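Local coordinates for protein O-methyltransferase, putative (Bacillus cereus, PDB 3DUW) that probably transfers the methyl group of S-adenosylmethionine to a hydroxyl oxygen of an acceptor substrate, and is seen here with the by-product S-adenosyl-L-homocysteine bound, at residues I65-G70 with D97-N102; Y71-L76 with S101-A106; L76-S81 with A106-R111. One frame throughout, in Å; residues are numbered along the deposited sequence.

Strand 61-65 runs through the glycine-rich loop into helix 71-77 and the turn after it; strand 85-90 follows, and the chain comes back along helix 93-105 to the loop before strand 112-116. Contact 1 closes the first loop, setting 65-70 against 97-102. Contacts 2 and 3 step forward on both sides together, 71-76 with 101-106 and 76-81 with 106-111. Contact 3 crosses both others, while contacts 1 and 2 end on the same part of helix 93-105; none nests. Contacts 1 and 2 share Ser101 and Asn102 and both touch the ligand. Together they tie the ligand loop, helix 71-77 and its following turn to helix 93-105 and the loop beyond.

Contact 1: residues I65-G70 with D97-N102; sequences IGTLGG and DIARSN. With SAH (S-adenosyl-L-homocysteine), chain C.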
loop_
_atom_site.group_PDB
_atom_site.type_symbol
_atom_site.label_atom_id
_atom_site.label_comp_id
_atom_site.label_asym_id
_atom_site.label_seq_id
_atom_site.Cartn_x
_atom_site.Cartn_y
_atom_site.Cartn_z
ATOM N N ILE A 65 5.030 15.430 7.691
ATOM C CA ILE A 65 4.726 16.062 8.965
ATOM C C ILE A 65 5.127 15.059 10.046
ATOM O O ILE A 65 4.486 14.022 10.216
ATOM C CB ILE A 65 3.221 16.404 9.081
ATOM C CG1 ILE A 65 2.773 17.201 7.848
ATOM C CG2 ILE A 65 2.974 17.212 10.346
ATOM C CD1 ILE A 65 1.292 17.571 7.842
ATOM N N GLY A 66 6.210 15.374 10.756
ATOM C CA GLY A 66 6.725 14.497 11.798
ATOM C C GLY A 66 8.018 13.856 11.304
ATOM O O GLY A 66 7.986 12.797 10.674
ATOM N N THR A 67 9.161 14.469 11.628
ATOM C CA THR A 67 10.466 13.985 11.166
ATOM C C THR A 67 11.224 13.021 12.098
ATOM O O THR A 67 11.907 12.108 11.601
ATOM C CB THR A 67 11.425 15.182 10.906
ATOM O OG1 THR A 67 10.708 16.261 10.283
ATOM C CG2 THR A 67 12.578 14.733 10.022
ATOM N N LEU A 68 11.122 13.231 13.418
ATOM C CA LEU A 68 11.872 12.416 14.389
ATOM C C LEU A 68 13.368 12.482 14.053
ATOM O O LEU A 68 14.011 13.518 14.215
ATOM C CB LEU A 68 11.442 10.958 14.361
ATOM C CG LEU A 68 11.758 10.117 15.590
ATOM C CD1 LEU A 68 11.304 10.837 16.854
ATOM C CD2 LEU A 68 11.074 8.768 15.487
ATOM N N GLY A 69 13.922 11.387 13.561
ATOM C CA GLY A 69 15.326 11.373 13.229
ATOM C C GLY A 69 15.579 11.336 11.725
ATOM O O GLY A 69 16.711 11.198 11.277
ATOM N N GLY A 70 14.514 11.454 10.937
ATOM C CA GLY A 70 14.639 11.457 9.488
ATOM C C GLY A 70 14.691 10.082 8.832
ATOM O O GLY A 70 15.037 9.967 7.652
ATOM N N ASP A 97 17.559 18.657 14.495
ATOM C CA ASP A 97 18.989 18.675 14.217
ATOM C C ASP A 97 19.563 17.285 14.021
ATOM O O ASP A 97 20.479 17.099 13.221
ATOM C CB ASP A 97 19.753 19.414 15.311
ATOM C CG ASP A 97 19.751 20.907 15.092
ATOM O OD1 ASP A 97 19.704 21.326 13.912
ATOM O OD2 ASP A 97 19.810 21.659 16.086
ATOM N N ILE A 98 19.031 16.311 14.751
ATOM C CA ILE A 98 19.492 14.939 14.595
ATOM C C ILE A 98 19.060 14.474 13.207
ATOM O O ILE A 98 19.829 13.830 12.499
ATOM C CB ILE A 98 18.907 14.017 15.696
ATOM C CG1 ILE A 98 19.548 14.376 17.041
ATOM C CG2 ILE A 98 19.151 12.546 15.353
ATOM C CD1 ILE A 98 18.982 13.628 18.219
ATOM N N ALA A 99 17.838 14.825 12.809
ATOM C CA ALA A 99 17.331 14.454 11.490
ATOM C C ALA A 99 18.207 15.061 10.390
ATOM O O ALA A 99 18.597 14.371 9.454
ATOM C CB ALA A 99 15.880 14.917 11.327
ATOM N N ARG A 100 18.516 16.352 10.505
ATOM C CA ARG A 100 19.363 17.010 9.514
ATOM C C ARG A 100 20.701 16.292 9.412
ATOM O O ARG A 100 21.239 16.124 8.322
ATOM C CB ARG A 100 19.609 18.476 9.887
ATOM C CG ARG A 100 18.371 19.339 9.819
ATOM C CD ARG A 100 18.695 20.824 9.974
ATOM N NE ARG A 100 17.468 21.615 9.999
ATOM C CZ ARG A 100 16.817 21.966 11.103
ATOM N NH1 ARG A 100 17.277 21.618 12.301
ATOM N NH2 ARG A 100 15.667 22.623 11.007
ATOM N N SER A 101 21.224 15.861 10.556
ATOM C CA SER A 101 22.505 15.169 10.601
ATOM C C SER A 101 22.415 13.812 9.914
ATOM O O SER A 101 23.306 13.434 9.155
ATOM C CB SER A 101 22.954 15.006 12.055
ATOM O OG SER A 101 23.027 16.274 12.696
ATOM N N ASN A 102 21.334 13.081 10.171
ATOM C CA ASN A 102 21.148 11.775 9.551
ATOM C C ASN A 102 20.930 11.926 8.057
ATOM O O ASN A 102 21.459 11.150 7.263
ATOM C CB ASN A 102 19.962 11.041 10.177
ATOM C CG ASN A 102 20.273 10.520 11.565
ATOM O OD1 ASN A 102 21.412 10.160 11.857
ATOM N ND2 ASN A 102 19.260 10.459 12.422
HETATM N N SAH C . 7.808 9.647 10.517
HETATM C CA SAH C . 9.091 9.570 11.309
HETATM C CB SAH C . 8.805 9.570 12.774
HETATM C CG SAH C . 8.092 10.768 13.354
HETATM S SD SAH C . 7.593 10.383 15.088
HETATM C C SAH C . 9.792 8.217 10.950
HETATM O O SAH C . 9.211 7.432 10.196
HETATM O OXT SAH C . 10.947 8.012 11.469
HETATM C "C5'" SAH C . 6.525 11.734 15.383
HETATM C "C4'" SAH C . 7.318 13.128 15.369
HETATM O "O4'" SAH C . 6.260 14.054 15.606
HETATM C "C3'" SAH C . 8.282 13.375 16.521
HETATM O "O3'" SAH C . 9.612 13.631 16.062
HETATM C "C2'" SAH C . 7.613 14.593 17.275
HETATM O "O2'" SAH C . 8.558 15.427 17.930
HETATM C "C1'" SAH C . 6.848 15.271 16.156
HETATM N N9 SAH C . 5.865 16.114 16.508
HETATM C C8 SAH C . 4.925 16.093 17.524
HETATM N N7 SAH C . 4.117 17.106 17.548
HETATM C C5 SAH C . 4.525 17.905 16.451
HETATM C C6 SAH C . 4.017 19.159 15.951
HETATM N N6 SAH C . 2.988 19.819 16.498
HETATM N N1 SAH C . 4.668 19.649 14.848
HETATM C C2 SAH C . 5.721 19.012 14.256
HETATM N N3 SAH C . 6.236 17.814 14.705
HETATM C C4 SAH C . 5.591 17.320 15.803
#
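Asn102 reaches across to the loop with its amide: ND2 donates to Gly69 O at 2.9 Å, nearly straight at 169°. The acceptor lies almost in the amide plane, and the nitrogen comes in on a lone pair in the carbonyl plane. Ala99 CA lies 3.3 Å from the same oxygen, so a hydrogen bond and a weaker CA-H...O contact, from residues one helical turn apart, converge on Gly69 O. Beside it the Ala99 methyl sits against the loop, its CB 3.6 Å from Thr67 CG2 and 3.7 Å from Leu68 O. A chi1 of -40° directs the Thr67 methyl to the helix and leaves OG1 beside the backbone N, where it bonds with Thr88. This is the glycine-rich loop after the first strand of the Rossmann-like methyltransferase fold, and its other side binds the ligand. Gly66 O accepts from the ligand amine N at 3.2 Å, and Leu68 CB lies 3.4 Å from CB of the homocysteine moiety, while Leu68 CD1 comes within 3.4 Å of the ribose O3'. A type II' turn from Thr67 to Gly70 shapes the loop, closed by Gly70 N to Thr67 O, and Gly70 takes the N-cap position of helix 71-77. Further out, Glu90 OE1 accepts from Leu68 N and, weakly, from Thr67 N.

Contact 2: residues Y71-L76 with S101-A106; sequences YSTIWL and SNIERA. With SAH (S-adenosyl-L-homocysteine), chain C.
Asn102, whose backbone O meets Ile74 across the contact, has its amide held by Arg105: the guanidinium edge takes OD1, NH1 and NH2 gripping it end-on at 2.9 and 3.0 Å. OD1 is nearly in the guanidinium plane; NH1 uses a lone pair in the carbonyl plane, whereas NH2 comes in tilted 29° from it. Ser101 O stands over one guanidinium face, offset toward the rim. On the other helix Trp75 CD1 rests over one face of the Tyr71 ring, also toward its rim, and Tyr71 CD2 lies at the indole edge.

No hydrogen bond joins the two segments; the contact is mainly apolar. Ile74 CD1 touches Asn102 O and Ala106 CB, each at 3.9 Å. With CG1 anti to the carbonyl carbon and chi2 extended at 167°, the Ile74 chain stretches across to the last turn of the partner helix. Ile103 sends CD1 to Thr73 CG2 at 4.0 Å, the two side chains crossing at about a right angle, and Val112 and Val114 of strand 112-116 pack against Ile103. Thr73 OG1 turns instead to Glu64, which also bonds Ser72 OG; that hydroxyl accepts from the ligand amine N at 3.0 Å. Glu64 is thus a second-shell residue that probably helps place Ser72.

The short axes are 9.7 Å apart and cross at -34°, two neighbouring, roughly parallel helices on one side of the Rossmann-like methyltransferase sheet, the first of which brings Ser72 to the cofactor site.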
loop_
_atom_site.group_PDB
_atom_site.type_symbol
_atom_site.label_atom_id
_atom_site.label_comp_id
_atom_site.label_asym_id
_atom_site.label_seq_id
_atom_site.Cartn_x
_atom_site.Cartn_y
_atom_site.Cartn_z
ATOM N N TYR A 71 14.352 9.035 9.581
ATOM C CA TYR A 71 14.359 7.689 9.017
ATOM C C TYR A 71 13.357 7.580 7.857
ATOM O O TYR A 71 13.730 7.200 6.751
ATOM C CB TYR A 71 14.044 6.660 10.106
ATOM C CG TYR A 71 14.183 5.225 9.649
ATOM C CD1 TYR A 71 15.436 4.631 9.500
ATOM C CD2 TYR A 71 13.055 4.465 9.350
ATOM C CE1 TYR A 71 15.561 3.312 9.066
ATOM C CE2 TYR A 71 13.166 3.152 8.915
ATOM C CZ TYR A 71 14.417 2.581 8.775
ATOM O OH TYR A 71 14.512 1.283 8.325
ATOM N N SER A 72 12.094 7.921 8.095
ATOM C CA SER A 72 11.105 7.861 7.020
ATOM C C SER A 72 11.477 8.848 5.920
ATOM O O SER A 72 11.273 8.580 4.737
ATOM C CB SER A 72 9.713 8.219 7.538
ATOM O OG SER A 72 9.723 9.494 8.160
ATOM N N THR A 73 12.018 9.994 6.325
ATOM C CA THR A 73 12.404 11.041 5.390
ATOM C C THR A 73 13.393 10.525 4.354
ATOM O O THR A 73 13.292 10.848 3.171
ATOM C CB THR A 73 13.050 12.213 6.138
ATOM O OG1 THR A 73 12.397 12.387 7.403
ATOM C CG2 THR A 73 12.923 13.491 5.330
ATOM N N ILE A 74 14.360 9.735 4.806
ATOM C CA ILE A 74 15.359 9.171 3.907
ATOM C C ILE A 74 14.711 8.197 2.917
ATOM O O ILE A 74 15.018 8.215 1.723
ATOM C CB ILE A 74 16.475 8.480 4.720
ATOM C CG1 ILE A 74 17.304 9.552 5.435
ATOM C CG2 ILE A 74 17.350 7.631 3.810
ATOM C CD1 ILE A 74 18.225 9.018 6.511
ATOM N N TRP A 75 13.802 7.354 3.403
ATOM C CA TRP A 75 13.115 6.422 2.517
ATOM C C TRP A 75 12.337 7.198 1.456
ATOM O O TRP A 75 12.360 6.847 0.276
ATOM C CB TRP A 75 12.138 5.535 3.294
ATOM C CG TRP A 75 12.768 4.384 4.023
ATOM C CD1 TRP A 75 12.964 4.275 5.369
ATOM C CD2 TRP A 75 13.229 3.152 3.450
ATOM N NE1 TRP A 75 13.512 3.049 5.672
ATOM C CE2 TRP A 75 13.685 2.340 4.512
ATOM C CE3 TRP A 75 13.299 2.653 2.142
ATOM C CZ2 TRP A 75 14.204 1.056 4.308
ATOM C CZ3 TRP A 75 13.815 1.374 1.938
ATOM C CH2 TRP A 75 14.260 0.594 3.019
ATOM N N LEU A 76 11.644 8.250 1.881
ATOM C CA LEU A 76 10.864 9.072 0.961
ATOM C C LEU A 76 11.754 9.773 -0.060
ATOM O O LEU A 76 11.484 9.743 -1.262
ATOM C CB LEU A 76 10.060 10.118 1.739
ATOM C CG LEU A 76 8.899 9.594 2.592
ATOM C CD1 LEU A 76 8.419 10.678 3.537
ATOM C CD2 LEU A 76 7.766 9.139 1.686
ATOM N N SER A 101 21.224 15.861 10.556
ATOM C CA SER A 101 22.505 15.169 10.601
ATOM C C SER A 101 22.415 13.812 9.914
ATOM O O SER A 101 23.306 13.434 9.155
ATOM C CB SER A 101 22.954 15.006 12.055
ATOM O OG SER A 101 23.027 16.274 12.696
ATOM N N ASN A 102 21.334 13.081 10.171
ATOM C CA ASN A 102 21.148 11.775 9.551
ATOM C C ASN A 102 20.930 11.926 8.057
ATOM O O ASN A 102 21.459 11.150 7.263
ATOM C CB ASN A 102 19.962 11.041 10.177
ATOM C CG ASN A 102 20.273 10.520 11.565
ATOM O OD1 ASN A 102 21.412 10.160 11.857
ATOM N ND2 ASN A 102 19.260 10.459 12.422
ATOM N N ILE A 103 20.145 12.927 7.678
ATOM C CA ILE A 103 19.867 13.180 6.273
ATOM C C ILE A 103 21.159 13.551 5.547
ATOM O O ILE A 103 21.381 13.149 4.404
ATOM C CB ILE A 103 18.815 14.302 6.128
ATOM C CG1 ILE A 103 17.461 13.784 6.625
ATOM C CG2 ILE A 103 18.717 14.759 4.680
ATOM C CD1 ILE A 103 16.386 14.842 6.721
ATOM N N GLU A 104 22.022 14.303 6.225
ATOM C CA GLU A 104 23.298 14.707 5.643
ATOM C C GLU A 104 24.213 13.499 5.473
ATOM O O GLU A 104 24.887 13.361 4.450
ATOM C CB GLU A 104 23.980 15.749 6.534
ATOM C CG GLU A 104 25.376 16.148 6.073
ATOM C CD GLU A 104 25.380 16.763 4.689
ATOM O OE1 GLU A 104 24.726 17.811 4.502
ATOM O OE2 GLU A 104 26.039 16.201 3.789
ATOM N N ARG A 105 24.231 12.618 6.471
ATOM C CA ARG A 105 25.074 11.432 6.406
ATOM C C ARG A 105 24.610 10.522 5.271
ATOM O O ARG A 105 25.395 9.747 4.724
ATOM C CB ARG A 105 25.048 10.675 7.740
ATOM C CG ARG A 105 26.357 9.939 8.044
ATOM C CD ARG A 105 26.372 9.279 9.422
ATOM N NE ARG A 105 25.915 10.173 10.481
ATOM C CZ ARG A 105 24.676 10.174 10.964
ATOM N NH1 ARG A 105 23.779 9.321 10.488
ATOM N NH2 ARG A 105 24.325 11.034 11.903
ATOM N N ALA A 106 23.330 10.624 4.922
ATOM C CA ALA A 106 22.756 9.824 3.847
ATOM C C ALA A 106 22.916 10.550 2.506
ATOM O O ALA A 106 22.436 10.083 1.475
ATOM C CB ALA A 106 21.280 9.552 4.127
HETATM N N SAH C . 7.808 9.647 10.517
HETATM C CA SAH C . 9.091 9.570 11.309
HETATM C CB SAH C . 8.805 9.570 12.774
HETATM C CG SAH C . 8.092 10.768 13.354
HETATM S SD SAH C . 7.593 10.383 15.088
HETATM C C SAH C . 9.792 8.217 10.950
HETATM O O SAH C . 9.211 7.432 10.196
HETATM O OXT SAH C . 10.947 8.012 11.469
HETATM C "C5'" SAH C . 6.525 11.734 15.383
HETATM C "C4'" SAH C . 7.318 13.128 15.369
HETATM O "O4'" SAH C . 6.260 14.054 15.606
HETATM C "C3'" SAH C . 8.282 13.375 16.521
HETATM O "O3'" SAH C . 9.612 13.631 16.062
HETATM C "C2'" SAH C . 7.613 14.593 17.275
HETATM O "O2'" SAH C . 8.558 15.427 17.930
HETATM C "C1'" SAH C . 6.848 15.271 16.156
HETATM N N9 SAH C . 5.865 16.114 16.508
HETATM C C8 SAH C . 4.925 16.093 17.524
HETATM N N7 SAH C . 4.117 17.106 17.548
HETATM C C5 SAH C . 4.525 17.905 16.451
HETATM C C6 SAH C . 4.017 19.159 15.951
HETATM N N6 SAH C . 2.988 19.819 16.498
HETATM N N1 SAH C . 4.668 19.649 14.848
HETATM C C2 SAH C . 5.721 19.012 14.256
HETATM N N3 SAH C . 6.236 17.814 14.705
HETATM C C4 SAH C . 5.591 17.320 15.803
#

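Contact 3: residues L76-S81 with A106-R111; sequences LARGLS and ANLNDR
Ala77 and Arg111 stand nearest across this contact, their CA atoms 6.8 Å apart, where one segment is leaving helix 71-77 and the other is about to enter strand 112-116. Residues 77-80 form a type I turn, with Leu80 N bonded to Ala77 O. In the partner segment Asn107 has positive phi and ends helix 93-105 in a Schellman motif, after which Arg111 N bonds back to Leu108 O.

The Arg111 side chain spans the two segments. Extended from CG to NE, it carries its guanidinium to the turn, where NH1 donates to Ala77 O at 2.9 Å with a bent angle of 132°. That oxygen lies near the guanidinium plane, at its edge, and takes Leu80 N and Arg111 NH1 from opposite faces of its own carbonyl plane. Leu80 CB lies 3.8 Å from NH1, and NH2 donates at 2.7 Å to a water that also donates weakly to Leu80 O. Both segments lie at the helix-to-strand ends of successive beta-alpha-beta crossovers: one leads from helix 71-77 toward strand 85-90, the other from helix 93-105 into strand 112-116, and Arg111 also pairs through its backbone with Val86.

Beside the arginine, Leu108 supplies the apolar contact with one methyl: CD1 meets Ala77 CB at 4.0 Å and Arg78 CG at 4.1 Å. The Arg78 chain crosses Leu108 at about a right angle and runs on, extended, to a salt bridge from NH1 to Asp22. Its NE donates at 2.9 Å to a second water, which in turn donates to Ala106 O at 2.7 Å.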
loop_
_atom_site.group_PDB
_atom_site.type_symbol
_atom_site.label_atom_id
_atom_site.label_comp_id
_atom_site.label_asym_id
_atom_site.label_seq_id
_atom_site.Cartn_x
_atom_site.Cartn_y
_atom_site.Cartn_z
ATOM N N LEU A 76 11.644 8.250 1.881
ATOM C CA LEU A 76 10.864 9.072 0.961
ATOM C C LEU A 76 11.754 9.773 -0.060
ATOM O O LEU A 76 11.484 9.743 -1.262
ATOM C CB LEU A 76 10.060 10.118 1.739
ATOM C CG LEU A 76 8.899 9.594 2.592
ATOM C CD1 LEU A 76 8.419 10.678 3.537
ATOM C CD2 LEU A 76 7.766 9.139 1.686
ATOM N N ALA A 77 12.823 10.397 0.422
ATOM C CA ALA A 77 13.737 11.115 -0.458
ATOM C C ALA A 77 14.381 10.192 -1.485
ATOM O O ALA A 77 14.616 10.588 -2.627
ATOM C CB ALA A 77 14.808 11.811 0.363
ATOM N N ARG A 78 14.663 8.958 -1.089
ATOM C CA ARG A 78 15.284 8.016 -2.006
ATOM C C ARG A 78 14.343 7.568 -3.117
ATOM O O ARG A 78 14.767 6.910 -4.068
ATOM C CB ARG A 78 15.822 6.815 -1.233
ATOM C CG ARG A 78 17.081 7.134 -0.454
ATOM C CD ARG A 78 17.552 5.950 0.356
ATOM N NE ARG A 78 18.887 6.177 0.895
ATOM C CZ ARG A 78 19.532 5.317 1.673
ATOM N NH1 ARG A 78 18.962 4.171 2.009
ATOM N NH2 ARG A 78 20.751 5.601 2.111
ATOM N N GLY A 79 13.069 7.932 -3.001
ATOM C CA GLY A 79 12.107 7.573 -4.026
ATOM C C GLY A 79 12.026 8.629 -5.118
ATOM O O GLY A 79 11.394 8.413 -6.155
ATOM N N LEU A 80 12.665 9.774 -4.883
ATOM C CA LEU A 80 12.682 10.880 -5.844
ATOM C C LEU A 80 13.723 10.647 -6.941
ATOM O O LEU A 80 14.608 9.802 -6.794
ATOM C CB LEU A 80 13.003 12.193 -5.126
ATOM C CG LEU A 80 12.081 12.623 -3.982
ATOM C CD1 LEU A 80 12.710 13.794 -3.247
ATOM C CD2 LEU A 80 10.709 12.996 -4.522
ATOM N N SER A 81 13.631 11.416 -8.027
ATOM C CA SER A 81 14.567 11.273 -9.146
ATOM C C SER A 81 15.196 12.574 -9.664
ATOM O O SER A 81 16.333 12.900 -9.325
ATOM C CB SER A 81 13.883 10.549 -10.310
ATOM O OG SER A 81 12.774 11.284 -10.795
ATOM N N ALA A 106 23.330 10.624 4.922
ATOM C CA ALA A 106 22.756 9.824 3.847
ATOM C C ALA A 106 22.916 10.550 2.506
ATOM O O ALA A 106 22.436 10.083 1.475
ATOM C CB ALA A 106 21.280 9.552 4.127
ATOM N N ASN A 107 23.599 11.692 2.536
ATOM C CA ASN A 107 23.845 12.500 1.342
ATOM C C ASN A 107 22.562 12.913 0.628
ATOM O O ASN A 107 22.459 12.798 -0.593
ATOM C CB ASN A 107 24.754 11.745 0.366
ATOM C CG ASN A 107 26.135 11.492 0.934
ATOM O OD1 ASN A 107 26.818 12.417 1.375
ATOM N ND2 ASN A 107 26.555 10.233 0.924
ATOM N N LEU A 108 21.594 13.411 1.391
ATOM C CA LEU A 108 20.314 13.830 0.829
ATOM C C LEU A 108 19.923 15.250 1.218
ATOM O O LEU A 108 18.810 15.690 0.927
ATOM C CB LEU A 108 19.216 12.857 1.270
ATOM C CG LEU A 108 19.312 11.448 0.681
ATOM C CD1 LEU A 108 18.432 10.501 1.479
ATOM C CD2 LEU A 108 18.902 11.466 -0.787
ATOM N N ASN A 109 20.829 15.971 1.869
ATOM C CA ASN A 109 20.533 17.338 2.282
ATOM C C ASN A 109 20.183 18.233 1.096
ATOM O O ASN A 109 19.525 19.259 1.260
ATOM C CB ASN A 109 21.717 17.927 3.044
ATOM C CG ASN A 109 23.023 17.719 2.326
ATOM O OD1 ASN A 109 23.513 16.593 2.225
ATOM N ND2 ASN A 109 23.595 18.800 1.809
ATOM N N ASP A 110 20.616 17.843 -0.099
ATOM C CA ASP A 110 20.325 18.624 -1.296
ATOM C C ASP A 110 18.874 18.427 -1.739
ATOM O O ASP A 110 18.334 19.236 -2.493
ATOM C CB ASP A 110 21.273 18.227 -2.434
ATOM C CG ASP A 110 20.958 16.862 -3.012
ATOM O OD1 ASP A 110 20.717 15.917 -2.228
ATOM O OD2 ASP A 110 20.959 16.729 -4.255
ATOM N N ARG A 111 18.249 17.351 -1.264
ATOM C CA ARG A 111 16.862 17.036 -1.612
ATOM C C ARG A 111 15.885 17.264 -0.465
ATOM O O ARG A 111 14.673 17.269 -0.678
ATOM C CB ARG A 111 16.719 15.566 -2.020
ATOM C CG ARG A 111 17.321 15.154 -3.343
ATOM C CD ARG A 111 16.960 13.699 -3.609
ATOM N NE ARG A 111 17.516 13.193 -4.857
ATOM C CZ ARG A 111 17.354 11.950 -5.296
ATOM N NH1 ARG A 111 16.647 11.075 -4.588
ATOM N NH2 ARG A 111 17.908 11.578 -6.442
HETATM O O HOH W 1 20.882 8.203 0.282
HETATM O O HOH W 2 17.846 9.207 -7.636
#